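Local coordinates for beta-lactamase (PDB 3P09), which probably hydrolyses beta-lactam antibiotics to substituted beta-amino acids, as a class A beta-lactamase, at residues Gly37-Tyr42 with Glu272-Ala277; Ala102-Lys107 with Leu124-Ala129; Ala238-Ala243 with Gly256-Asn261. All blocks are in the same frame, centred on the assembly; numbering follows the deposited sequence.

Contact 1: residues Gly37-Tyr42 with Glu272-Ala277. With SO4 (sulfate ion), chain D; SO4 (sulfate ion), chain G.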
ATOM      1  N   GLY A  37     -12.299 -12.850 -11.778  1.00 23.92           N
ATOM      2  CA  GLY A  37     -11.596 -11.584 -11.673  1.00 25.42           C
ATOM      3  C   GLY A  37     -10.169 -11.620 -12.186  1.00 25.51           C
ATOM      4  O   GLY A  37      -9.786 -12.506 -12.962  1.00 24.64           O
ATOM      5  N   LYS A  38      -9.382 -10.636 -11.757  1.00 20.03           N
ATOM      6  CA  LYS A  38      -8.037 -10.441 -12.283  1.00 21.62           C
ATOM      7  C   LYS A  38      -7.047 -10.305 -11.139  1.00 23.92           C
ATOM      8  O   LYS A  38      -7.324  -9.630 -10.145  1.00 20.19           O
ATOM      9  CB  LYS A  38      -7.993  -9.180 -13.147  1.00 21.26           C
ATOM     10  CG  LYS A  38      -8.772  -9.301 -14.451  1.00 31.53           C
ATOM     11  CD  LYS A  38      -7.860  -9.686 -15.601  1.00 39.38           C
ATOM     12  CE  LYS A  38      -8.667 -10.132 -16.804  1.00 44.23           C
ATOM     13  NZ  LYS A  38      -7.810 -10.822 -17.809  1.00 47.14           N
ATOM     14  N   ILE A  39      -5.895 -10.951 -11.277  1.00 18.50           N
ATOM     15  CA  ILE A  39      -4.834 -10.776 -10.303  1.00 15.80           C
ATOM     16  C   ILE A  39      -3.651 -10.089 -10.985  1.00 24.60           C
ATOM     17  O   ILE A  39      -3.347 -10.366 -12.144  1.00 22.50           O
ATOM     18  CB  ILE A  39      -4.404 -12.113  -9.694  1.00 14.99           C
ATOM     19  CG1 ILE A  39      -3.496 -11.876  -8.484  1.00 17.38           C
ATOM     20  CG2 ILE A  39      -3.696 -12.963 -10.740  1.00 22.33           C
ATOM     21  CD1 ILE A  39      -3.998 -12.480  -7.214  1.00 25.41           C
ATOM     22  N   GLY A  40      -3.011  -9.166 -10.277  1.00 18.26           N
ATOM     23  CA  GLY A  40      -1.906  -8.412 -10.841  1.00 21.28           C
ATOM     24  C   GLY A  40      -0.715  -8.546  -9.918  1.00 22.47           C
ATOM     25  O   GLY A  40      -0.854  -8.422  -8.702  1.00 21.32           O
ATOM     26  N   ILE A  41       0.451  -8.802 -10.500  1.00 17.11           N
ATOM     27  CA  ILE A  41       1.648  -9.157  -9.752  1.00 19.28           C
ATOM     28  C   ILE A  41       2.855  -8.400 -10.311  1.00 22.38           C
ATOM     29  O   ILE A  41       3.046  -8.334 -11.528  1.00 19.11           O
ATOM     30  CB  ILE A  41       1.978 -10.674  -9.916  1.00 21.22           C
ATOM     31  CG1 ILE A  41       0.805 -11.572  -9.494  1.00 29.30           C
ATOM     32  CG2 ILE A  41       3.265 -11.036  -9.183  1.00 20.54           C
ATOM     33  CD1 ILE A  41       0.292 -11.326  -8.123  1.00 39.20           C
ATOM     34  N   TYR A  42       3.671  -7.826  -9.439  1.00 21.96           N
ATOM     35  CA  TYR A  42       4.949  -7.303  -9.890  1.00 20.99           C
ATOM     36  C   TYR A  42       5.985  -7.462  -8.801  1.00 22.34           C
ATOM     37  O   TYR A  42       5.699  -7.216  -7.627  1.00 19.44           O
ATOM     38  CB  TYR A  42       4.833  -5.835 -10.295  1.00 17.09           C
ATOM     39  CG  TYR A  42       5.990  -5.360 -11.166  1.00 20.13           C
ATOM     40  CD1 TYR A  42       6.994  -4.563 -10.645  1.00 20.97           C
ATOM     41  CD2 TYR A  42       6.069  -5.719 -12.510  1.00 24.50           C
ATOM     42  CE1 TYR A  42       8.038  -4.129 -11.432  1.00 26.97           C
ATOM     43  CE2 TYR A  42       7.114  -5.290 -13.302  1.00 26.18           C
ATOM     44  CZ  TYR A  42       8.097  -4.499 -12.753  1.00 29.67           C
ATOM     45  OH  TYR A  42       9.146  -4.063 -13.522  1.00 35.31           O
ATOM     46  N   GLU A 272      -7.536 -15.245   0.234  1.00 26.67           N
ATOM     47  CA  GLU A 272      -6.960 -16.548  -0.089  1.00 27.83           C
ATOM     48  C   GLU A 272      -6.213 -16.515  -1.416  1.00 20.74           C
ATOM     49  O   GLU A 272      -5.178 -17.163  -1.570  1.00 25.46           O
ATOM     50  CB  GLU A 272      -8.037 -17.634  -0.126  1.00 37.27           C
ATOM     51  CG  GLU A 272      -9.191 -17.390   0.831  1.00 60.08           C
ATOM     52  CD  GLU A 272      -9.165 -18.310   2.034  1.00 82.32           C
ATOM     53  OE1 GLU A 272      -8.925 -19.524   1.853  1.00 89.55           O
ATOM     54  OE2 GLU A 272      -9.388 -17.815   3.163  1.00 89.12           O
ATOM     55  N   ILE A 273      -6.730 -15.773  -2.387  1.00 18.17           N
ATOM     56  CA  ILE A 273      -6.037 -15.704  -3.660  1.00 21.60           C
ATOM     57  C   ILE A 273      -4.673 -15.016  -3.513  1.00 26.16           C
ATOM     58  O   ILE A 273      -3.695 -15.424  -4.142  1.00 22.74           O
ATOM     59  CB  ILE A 273      -6.873 -15.047  -4.758  1.00 20.53           C
ATOM     60  CG1 ILE A 273      -6.296 -15.404  -6.130  1.00 27.80           C
ATOM     61  CG2 ILE A 273      -6.950 -13.520  -4.571  1.00 18.95           C
ATOM     62  CD1 ILE A 273      -7.077 -14.804  -7.293  1.00 29.61           C
ATOM     63  N   ILE A 274      -4.612 -13.986  -2.673  1.00 20.66           N
ATOM     64  CA  ILE A 274      -3.350 -13.348  -2.369  1.00 20.94           C
ATOM     65  C   ILE A 274      -2.404 -14.372  -1.724  1.00 19.96           C
ATOM     66  O   ILE A 274      -1.226 -14.460  -2.084  1.00 24.29           O
ATOM     67  CB  ILE A 274      -3.519 -12.137  -1.410  1.00 23.73           C
ATOM     68  CG1 ILE A 274      -4.622 -11.201  -1.902  1.00 32.50           C
ATOM     69  CG2 ILE A 274      -2.197 -11.386  -1.260  1.00 20.75           C
ATOM     70  CD1 ILE A 274      -4.323 -10.547  -3.213  1.00 28.38           C
ATOM     71  N   GLN A 275      -2.915 -15.149  -0.777  1.00 20.54           N
ATOM     72  CA  GLN A 275      -2.077 -16.154  -0.126  1.00 22.00           C
ATOM     73  C   GLN A 275      -1.469 -17.103  -1.147  1.00 24.24           C
ATOM     74  O   GLN A 275      -0.276 -17.422  -1.104  1.00 25.37           O
ATOM     75  CB  GLN A 275      -2.880 -16.954   0.894  1.00 26.08           C
ATOM     76  CG  GLN A 275      -3.429 -16.108   2.011  1.00 23.33           C
ATOM     77  CD  GLN A 275      -4.393 -16.878   2.869  1.00 28.69           C
ATOM     78  OE1 GLN A 275      -4.694 -18.036   2.583  1.00 28.44           O
ATOM     79  NE2 GLN A 275      -4.889 -16.245   3.926  1.00 27.65           N
ATOM     80  N   GLN A 276      -2.294 -17.553  -2.076  1.00 25.35           N
ATOM     81  CA  GLN A 276      -1.853 -18.565  -3.017  1.00 25.56           C
ATOM     82  C   GLN A 276      -0.870 -17.983  -4.036  1.00 25.66           C
ATOM     83  O   GLN A 276       0.136 -18.616  -4.366  1.00 25.84           O
ATOM     84  CB  GLN A 276      -3.062 -19.231  -3.677  1.00 31.97           C
ATOM     85  CG  GLN A 276      -3.852 -20.104  -2.695  1.00 29.40           C
ATOM     86  CD  GLN A 276      -5.249 -20.422  -3.190  1.00 38.48           C
ATOM     87  OE1 GLN A 276      -5.441 -20.808  -4.344  1.00 33.44           O
ATOM     88  NE2 GLN A 276      -6.236 -20.251  -2.319  1.00 36.47           N
ATOM     89  N   ALA A 277      -1.153 -16.774  -4.510  1.00 20.61           N
ATOM     90  CA  ALA A 277      -0.240 -16.084  -5.410  1.00 26.59           C
ATOM     91  C   ALA A 277       1.101 -15.860  -4.727  1.00 25.20           C
ATOM     92  O   ALA A 277       2.153 -16.080  -5.329  1.00 26.44           O
ATOM     93  CB  ALA A 277      -0.827 -14.762  -5.871  1.00 22.91           C
TER
HETATM   94  S   SO4 D 293       9.548  -5.242 -16.766  1.00 94.06           S
HETATM   95  O1  SO4 D 293      10.050  -6.426 -16.073  1.00 94.89           O
HETATM   96  O2  SO4 D 293       8.864  -5.645 -17.992  1.00 98.62           O
HETATM   97  O3  SO4 D 293       8.608  -4.522 -15.916  1.00 88.06           O
HETATM   98  O4  SO4 D 293      10.666  -4.366 -17.102  1.00 98.04           O
HETATM   99  S   SO4 G 289      -7.607 -11.949 -21.481  0.79 95.12           S
HETATM  100  O1  SO4 G 289      -7.714 -12.821 -20.311  0.79 91.86           O
HETATM  101  O2  SO4 G 289      -8.319 -12.549 -22.608  0.79 94.32           O
HETATM  102  O3  SO4 G 289      -8.199 -10.649 -21.174  0.79 89.91           O
HETATM  103  O4  SO4 G 289      -6.200 -11.781 -21.841  0.79 95.18           O
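I39 meets I273 where the C-terminal helix 271-289 packs on the five-stranded antiparallel sheet of the alpha/beta domain of this class A beta-lactamase fold. The strand 38-42 and helix 272-277 axes approach to 10.4 Å and run 40° apart. No hydrogen bond crosses, and all five touching residues are buried.

I39 carries most of the contact. Its CB points toward the helix. CG1 lies anti to the backbone N (chi1 -169°), which extends the long branch to the helix. CD1 does the touching. It meets I273 CD1 tip to tip at 3.9 Å, with I273 CG1 equally near. I273 CG2 is at 4.1 Å from the same I39 CD1. On the next turn, A277 CB is also 4.1 Å from I39 CD1. I274 CD1 makes a looser contact. One methyl thus sits among three helix residues.

The same helix surface also covers strand 253-260, because I273 touches Y259 and I274 touches I257. Helix 24-35 flanks it, with L31 on A277 and Y35 on I273.

K38 points away from the helix; K38 and Y42 end at sulfates, probably from the crystallisation liquor. K38 NZ makes hydrogen bonds to O1 and O3 of the chain G sulfate, both weak. Y42 OH is 2.5 Å from O3 of the chain D sulfate, so short that the detail is doubtful. That O3 lies at the ring edge, in its plane. Farther along the strand from I39, I41 CD1 reaches A277 CB at 4.3 Å.

Contact 2: residues Ala102-Lys107 with Leu124-Ala129. With SO4 (sulfate ion), chain F.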
ATOM      1  N   ALA A 102     -10.535   3.404  13.027  1.00 21.49           N
ATOM      2  CA  ALA A 102      -9.711   4.477  13.585  1.00 21.53           C
ATOM      3  C   ALA A 102      -9.019   3.989  14.850  1.00 21.61           C
ATOM      4  O   ALA A 102      -9.216   4.544  15.940  1.00 23.53           O
ATOM      5  CB  ALA A 102     -10.586   5.687  13.909  1.00 19.14           C
ATOM      6  N   PRO A 103      -8.196   2.952  14.713  1.00 22.35           N
ATOM      7  CA  PRO A 103      -7.651   2.296  15.903  1.00 21.35           C
ATOM      8  C   PRO A 103      -6.803   3.223  16.777  1.00 25.30           C
ATOM      9  O   PRO A 103      -6.882   3.108  17.985  1.00 28.60           O
ATOM     10  CB  PRO A 103      -6.825   1.138  15.326  1.00 21.84           C
ATOM     11  CG  PRO A 103      -6.526   1.543  13.919  1.00 23.71           C
ATOM     12  CD  PRO A 103      -7.727   2.332  13.463  1.00 23.64           C
ATOM     13  N   ILE A 104      -6.032   4.131  16.188  1.00 19.35           N
ATOM     14  CA  ILE A 104      -5.237   5.061  16.982  1.00 18.56           C
ATOM     15  C   ILE A 104      -5.966   6.399  17.205  1.00 23.86           C
ATOM     16  O   ILE A 104      -6.093   6.862  18.329  1.00 22.79           O
ATOM     17  CB  ILE A 104      -3.856   5.333  16.333  1.00 29.18           C
ATOM     18  CG1 ILE A 104      -2.997   4.070  16.322  1.00 30.61           C
ATOM     19  CG2 ILE A 104      -3.108   6.428  17.085  1.00 22.53           C
ATOM     20  CD1 ILE A 104      -3.393   3.050  15.299  1.00 33.83           C
ATOM     21  N   THR A 105      -6.458   7.011  16.133  1.00 21.74           N
ATOM     22  CA  THR A 105      -7.022   8.341  16.261  1.00 14.31           C
ATOM     23  C   THR A 105      -8.228   8.371  17.207  1.00 20.01           C
ATOM     24  O   THR A 105      -8.416   9.338  17.941  1.00 22.27           O
ATOM     25  CB  THR A 105      -7.353   8.959  14.899  1.00 17.07           C
ATOM     26  OG1 THR A 105      -8.203   8.076  14.153  1.00 21.72           O
ATOM     27  CG2 THR A 105      -6.051   9.191  14.115  1.00 21.58           C
ATOM     28  N   ALA A 106      -9.024   7.309  17.208  1.00 21.07           N
ATOM     29  CA  ALA A 106     -10.206   7.271  18.053  1.00 23.42           C
ATOM     30  C   ALA A 106      -9.845   7.288  19.538  1.00 29.27           C
ATOM     31  O   ALA A 106     -10.680   7.619  20.382  1.00 27.65           O
ATOM     32  CB  ALA A 106     -11.064   6.041  17.723  1.00 19.68           C
ATOM     33  N   LYS A 107      -8.614   6.909  19.869  1.00 20.45           N
ATOM     34  CA  LYS A 107      -8.199   6.916  21.271  1.00 22.98           C
ATOM     35  C   LYS A 107      -7.594   8.264  21.679  1.00 24.76           C
ATOM     36  O   LYS A 107      -7.130   8.428  22.805  1.00 29.24           O
ATOM     37  CB  LYS A 107      -7.192   5.790  21.548  1.00 24.20           C
ATOM     38  CG  LYS A 107      -7.659   4.400  21.113  1.00 24.33           C
ATOM     39  CD  LYS A 107      -6.735   3.323  21.694  1.00 23.99           C
ATOM     40  CE  LYS A 107      -7.231   1.925  21.364  1.00 24.87           C
ATOM     41  NZ  LYS A 107      -6.447   0.873  22.087  1.00 20.72           N
ATOM     42  N   LEU A 124      -0.930   1.725   9.434  1.00 18.58           N
ATOM     43  CA  LEU A 124      -1.791   0.720  10.025  1.00 20.74           C
ATOM     44  C   LEU A 124      -3.230   0.868   9.532  1.00 22.60           C
ATOM     45  O   LEU A 124      -4.140   0.218  10.054  1.00 19.80           O
ATOM     46  CB  LEU A 124      -1.745   0.800  11.553  1.00 21.36           C
ATOM     47  CG  LEU A 124      -0.726  -0.143  12.189  1.00 21.10           C
ATOM     48  CD1 LEU A 124       0.703   0.246  11.783  1.00 18.80           C
ATOM     49  CD2 LEU A 124      -0.891  -0.151  13.696  1.00 22.51           C
ATOM     50  N   SER A 125      -3.415   1.729   8.535  1.00 17.92           N
ATOM     51  CA  SER A 125      -4.701   1.922   7.847  1.00 20.24           C
ATOM     52  C   SER A 125      -5.788   2.745   8.585  1.00 23.41           C
ATOM     53  O   SER A 125      -6.971   2.719   8.212  1.00 21.25           O
ATOM     54  CB  SER A 125      -5.271   0.589   7.322  1.00 23.09           C
ATOM     55  OG  SER A 125      -5.800   0.779   6.010  1.00 23.43           O
ATOM     56  N   ASP A 126      -5.376   3.490   9.600  1.00 18.75           N
ATOM     57  CA  ASP A 126      -6.258   4.412  10.322  1.00 15.47           C
ATOM     58  C   ASP A 126      -6.767   5.486   9.346  1.00 17.42           C
ATOM     59  O   ASP A 126      -5.982   6.255   8.787  1.00 21.42           O
ATOM     60  CB  ASP A 126      -5.445   5.049  11.468  1.00 15.16           C
ATOM     61  CG  ASP A 126      -6.312   5.815  12.462  1.00 18.50           C
ATOM     62  OD1 ASP A 126      -7.008   6.772  12.052  1.00 22.56           O
ATOM     63  OD2 ASP A 126      -6.282   5.458  13.660  1.00 20.92           O
ATOM     64  N   SER A 127      -8.078   5.524   9.117  1.00 18.75           N
ATOM     65  CA  SER A 127      -8.651   6.418   8.108  1.00 24.85           C
ATOM     66  C   SER A 127      -8.626   7.900   8.492  1.00 21.00           C
ATOM     67  O   SER A 127      -8.204   8.747   7.704  1.00 21.12           O
ATOM     68  CB  SER A 127     -10.067   5.966   7.726  1.00 21.44           C
ATOM     69  OG  SER A 127     -10.027   4.705   7.083  1.00 36.07           O
ATOM     70  N   PRO A 128      -9.078   8.230   9.710  1.00 18.49           N
ATOM     71  CA  PRO A 128      -8.971   9.638  10.092  1.00 21.26           C
ATOM     72  C   PRO A 128      -7.532  10.132  10.058  1.00 20.06           C
ATOM     73  O   PRO A 128      -7.315  11.278   9.683  1.00 20.42           O
ATOM     74  CB  PRO A 128      -9.510   9.648  11.512  1.00 20.05           C
ATOM     75  CG  PRO A 128     -10.495   8.499  11.531  1.00 22.04           C
ATOM     76  CD  PRO A 128      -9.851   7.443  10.681  1.00 17.87           C
ATOM     77  N   ALA A 129      -6.583   9.293  10.468  1.00 14.73           N
ATOM     78  CA  ALA A 129      -5.179   9.672  10.437  1.00 18.00           C
ATOM     79  C   ALA A 129      -4.779  10.070   9.019  1.00 18.25           C
ATOM     80  O   ALA A 129      -4.097  11.085   8.815  1.00 17.28           O
ATOM     81  CB  ALA A 129      -4.301   8.526  10.954  1.00 17.44           C
TER
HETATM   82  S   SO4 F 288      -7.284  -2.127   4.650  1.00 38.81           S
HETATM   83  O1  SO4 F 288      -7.816  -3.466   4.782  1.00 46.44           O
HETATM   84  O2  SO4 F 288      -8.107  -1.341   3.737  1.00 54.17           O
HETATM   85  O3  SO4 F 288      -7.293  -1.516   5.959  1.00 46.41           O
HETATM   86  O4  SO4 F 288      -5.936  -2.195   4.117  1.00 53.95           O
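D126 places its carboxylate against the turn at I104 and T105, and each of its oxygens accepts two hydrogen bonds. CG is anti to the backbone N (chi1 -169°), which carries the carboxylate from the start of helix 127-137 across to segment 102-107.

OD2 takes two backbone N-H groups. I104 N donates to D126 OD2 at 2.9 Å, nearly in line with the C-O bond, though the N-H is bent to 141°. T105 N donates to D126 OD2 at 2.9 Å, much straighter at 171°, from the syn side, tilted out of the carboxylate plane.

OD1 takes one bond from each segment. The T105 hydroxyl OG1 donates at 2.7 Å to the syn lone pair of D126 OD1. A129 N donates to D126 OD1 at 3.0 Å on the anti side, out of the plane. Four donors therefore hold the buried carboxylate in place.

A102 CB meets P128 CG at 3.7 Å, and T105 CG2 meets A129 CB at 3.7 Å.

S125 OG donates to the chain F sulfate, which T230 and T232 also bind. S125 O accepts from K67 NZ. S125, with positive phi, is the C-prime residue of a Schellman motif ending helix 115-123. D126 is the N-cap of the next helix. S125-D126-S127 stands where class A enzymes usually carry Ser-Asp-Asn, so S125 is probably that motif's serine, beside the probable active site.

Contact 3: residues Ala238-Ala243 with Gly256-Asn261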
ATOM      1  N   ALA A 238     -12.057  -6.030  -4.271  1.00 21.48           N
ATOM      2  CA  ALA A 238     -10.714  -5.441  -4.350  1.00 19.62           C
ATOM      3  C   ALA A 238      -9.921  -5.723  -3.090  1.00 22.61           C
ATOM      4  O   ALA A 238     -10.287  -5.284  -1.994  1.00 21.79           O
ATOM      5  CB  ALA A 238     -10.779  -3.928  -4.626  1.00 18.38           C
ATOM      6  N   THR A 239      -8.828  -6.457  -3.256  1.00 16.21           N
ATOM      7  CA  THR A 239      -8.027  -6.911  -2.122  1.00 17.65           C
ATOM      8  C   THR A 239      -6.563  -6.789  -2.520  1.00 20.93           C
ATOM      9  O   THR A 239      -6.137  -7.426  -3.483  1.00 19.89           O
ATOM     10  CB  THR A 239      -8.341  -8.396  -1.806  1.00 20.03           C
ATOM     11  OG1 THR A 239      -9.760  -8.623  -1.855  1.00 20.04           O
ATOM     12  CG2 THR A 239      -7.815  -8.783  -0.425  1.00 23.94           C
ATOM     13  N   ASN A 240      -5.799  -5.951  -1.811  1.00 18.38           N
ATOM     14  CA  ASN A 240      -4.417  -5.668  -2.220  1.00 14.12           C
ATOM     15  C   ASN A 240      -3.427  -5.883  -1.094  1.00 16.98           C
ATOM     16  O   ASN A 240      -3.769  -5.773   0.084  1.00 16.55           O
ATOM     17  CB  ASN A 240      -4.239  -4.209  -2.695  1.00 14.73           C
ATOM     18  CG  ASN A 240      -5.172  -3.816  -3.828  1.00 18.63           C
ATOM     19  OD1 ASN A 240      -5.609  -4.639  -4.624  1.00 20.42           O
ATOM     20  ND2 ASN A 240      -5.450  -2.523  -3.917  1.00 16.51           N
ATOM     21  N   ASP A 241      -2.182  -6.180  -1.454  1.00 19.88           N
ATOM     22  CA  ASP A 241      -1.106  -6.157  -0.479  1.00 18.34           C
ATOM     23  C   ASP A 241       0.164  -5.777  -1.223  1.00 18.55           C
ATOM     24  O   ASP A 241       0.475  -6.381  -2.241  1.00 15.67           O
ATOM     25  CB  ASP A 241      -0.965  -7.522   0.222  1.00 16.08           C
ATOM     26  CG  ASP A 241      -0.112  -7.447   1.491  1.00 22.27           C
ATOM     27  OD1 ASP A 241       0.188  -6.328   1.970  1.00 19.41           O
ATOM     28  OD2 ASP A 241       0.238  -8.516   2.020  1.00 24.06           O
ATOM     29  N   VAL A 242       0.869  -4.754  -0.747  1.00 16.77           N
ATOM     30  CA  VAL A 242       2.126  -4.342  -1.388  1.00 16.67           C
ATOM     31  C   VAL A 242       3.213  -4.328  -0.328  1.00 24.37           C
ATOM     32  O   VAL A 242       3.057  -3.713   0.742  1.00 16.39           O
ATOM     33  CB  VAL A 242       2.014  -2.961  -2.070  1.00 17.43           C
ATOM     34  CG1 VAL A 242       3.321  -2.591  -2.781  1.00 19.42           C
ATOM     35  CG2 VAL A 242       0.847  -2.945  -3.048  1.00 15.30           C
ATOM     36  N   ALA A 243       4.319  -5.005  -0.619  1.00 18.21           N
ATOM     37  CA  ALA A 243       5.249  -5.388   0.425  1.00 15.57           C
ATOM     38  C   ALA A 243       6.691  -5.146   0.048  1.00 25.43           C
ATOM     39  O   ALA A 243       7.039  -5.110  -1.136  1.00 18.88           O
ATOM     40  CB  ALA A 243       5.054  -6.844   0.762  1.00 19.09           C
ATOM     41  N   GLY A 256       4.171  -6.480  -5.246  1.00 18.55           N
ATOM     42  CA  GLY A 256       2.798  -5.991  -5.219  1.00 18.68           C
ATOM     43  C   GLY A 256       1.878  -7.062  -5.772  1.00 22.12           C
ATOM     44  O   GLY A 256       2.170  -7.638  -6.821  1.00 20.04           O
ATOM     45  N   ILE A 257       0.790  -7.352  -5.057  1.00 18.51           N
ATOM     46  CA  ILE A 257      -0.243  -8.268  -5.540  1.00 16.08           C
ATOM     47  C   ILE A 257      -1.597  -7.581  -5.387  1.00 20.86           C
ATOM     48  O   ILE A 257      -1.995  -7.232  -4.271  1.00 21.23           O
ATOM     49  CB  ILE A 257      -0.252  -9.590  -4.743  1.00 14.32           C
ATOM     50  CG1 ILE A 257       1.123 -10.262  -4.790  1.00 23.99           C
ATOM     51  CG2 ILE A 257      -1.330 -10.512  -5.275  1.00 23.24           C
ATOM     52  CD1 ILE A 257       1.219 -11.531  -3.951  1.00 24.39           C
ATOM     53  N   LEU A 258      -2.278  -7.343  -6.511  1.00 17.37           N
ATOM     54  CA  LEU A 258      -3.559  -6.644  -6.497  1.00 15.76           C
ATOM     55  C   LEU A 258      -4.601  -7.587  -7.079  1.00 22.25           C
ATOM     56  O   LEU A 258      -4.315  -8.347  -8.012  1.00 19.14           O
ATOM     57  CB  LEU A 258      -3.496  -5.357  -7.323  1.00 15.03           C
ATOM     58  CG  LEU A 258      -2.225  -4.505  -7.108  1.00 16.32           C
ATOM     59  CD1 LEU A 258      -2.259  -3.268  -8.000  1.00 14.58           C
ATOM     60  CD2 LEU A 258      -2.034  -4.084  -5.665  1.00 17.68           C
ATOM     61  N   TYR A 259      -5.803  -7.559  -6.525  1.00 15.74           N
ATOM     62  CA  TYR A 259      -6.841  -8.463  -7.001  1.00 19.96           C
ATOM     63  C   TYR A 259      -8.145  -7.697  -7.086  1.00 19.85           C
ATOM     64  O   TYR A 259      -8.467  -6.934  -6.181  1.00 19.50           O
ATOM     65  CB  TYR A 259      -6.996  -9.691  -6.082  1.00 19.69           C
ATOM     66  CG  TYR A 259      -8.191 -10.522  -6.461  1.00 21.08           C
ATOM     67  CD1 TYR A 259      -8.173 -11.298  -7.608  1.00 20.61           C
ATOM     68  CD2 TYR A 259      -9.359 -10.507  -5.694  1.00 18.01           C
ATOM     69  CE1 TYR A 259      -9.286 -12.038  -7.991  1.00 21.01           C
ATOM     70  CE2 TYR A 259     -10.474 -11.257  -6.067  1.00 20.74           C
ATOM     71  CZ  TYR A 259     -10.428 -12.018  -7.221  1.00 25.62           C
ATOM     72  OH  TYR A 259     -11.522 -12.766  -7.619  1.00 27.92           O
ATOM     73  N   THR A 260      -8.882  -7.885  -8.175  1.00 18.54           N
ATOM     74  CA  THR A 260     -10.204  -7.287  -8.286  1.00 22.59           C
ATOM     75  C   THR A 260     -11.080  -8.111  -9.218  1.00 24.72           C
ATOM     76  O   THR A 260     -10.580  -8.815 -10.104  1.00 23.53           O
ATOM     77  CB  THR A 260     -10.127  -5.808  -8.770  1.00 23.09           C
ATOM     78  OG1 THR A 260     -11.388  -5.160  -8.570  1.00 21.00           O
ATOM     79  CG2 THR A 260      -9.741  -5.730 -10.230  1.00 19.29           C
ATOM     80  N   ASN A 261     -12.386  -8.050  -8.991  1.00 21.96           N
ATOM     81  CA  ASN A 261     -13.355  -8.655  -9.905  1.00 20.75           C
ATOM     82  C   ASN A 261     -14.187  -7.518 -10.460  1.00 23.24           C
ATOM     83  O   ASN A 261     -15.150  -7.086  -9.835  1.00 23.52           O
ATOM     84  CB  ASN A 261     -14.235  -9.677  -9.159  1.00 27.52           C
ATOM     85  CG  ASN A 261     -15.263 -10.354 -10.061  1.00 29.85           C
ATOM     86  OD1 ASN A 261     -15.468  -9.957 -11.213  1.00 25.97           O
ATOM     87  ND2 ASN A 261     -15.937 -11.376  -9.520  1.00 29.53           N
TER
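The beta hairpin of strands 239-246 and 253-260 lies within the five-stranded antiparallel sheet of the class A beta-lactamase fold. T239 pairs with Y259 and D241 with I257 as hydrogen-bonded pairs. N240 with L258 and V242 with G256 are the non-hydrogen-bonded pairs.

D241 and I257 exchange two bonds: D241 N donates to I257 O and I257 N to D241 O, each at 3.0 Å. At the other pair the exchange is uneven. T239 N to Y259 O is 3.0 Å, but Y259 N to T239 O is weak, with the N-H bent to 127°. N240 OD1 offers Y259 N a second acceptor, also weakly, at 3.5 Å. A238 CA adds a CA-H...O contact to the same Y259 O.

N240, L258 and V242 share one face. N240 CG is anti to the carbonyl carbon (chi1 -56°), and the amide turns OD1 toward strand 256-260, where it lies 3.4 Å from L258 CA. L258 CD2 sits over one face of the N240 amide, 3.6 Å from CG, and also packs on V242 CG2.

The other face holds T239, D241, I257 and Y259. Helix 271-289 covers its I257 and Y259 part, with A278 on I257 and I274 on Y259, while R215 lies on T239 and D241. The polar ends bond outside the hairpin: N240 ND2 to P61 O, D241 OD2 to I216 N, Y259 OH to D36 O, and T239 OG1 to A237 O and N270 N.

T239 OG1 also lies at the edge of the Y259 ring, near its plane, and its nearest Y259 atom is CD2, at 4.3 Å.

In the fold
Contacts 1 and 3 belong to one layered unit. Their centres are 7 Å apart, and strand 38-44 lies next to strand 253-260 in the same sheet. K38 N to T260 O and G40 N to L258 O, each 2.7 Å, are probable hydrogen bonds joining them, and I41 CD1 packs on I257 CG2. Contact 2 lies across the chain's centre from contact 1, with centres about 27 Å apart; its nearest atoms to contact 3 are about 9 Å away. The probable active site, an SxxK pattern of S64 and K67 with S125 and K229, lies between: contact 2 supplies S125, and V242 of contact 3 lies near without touching.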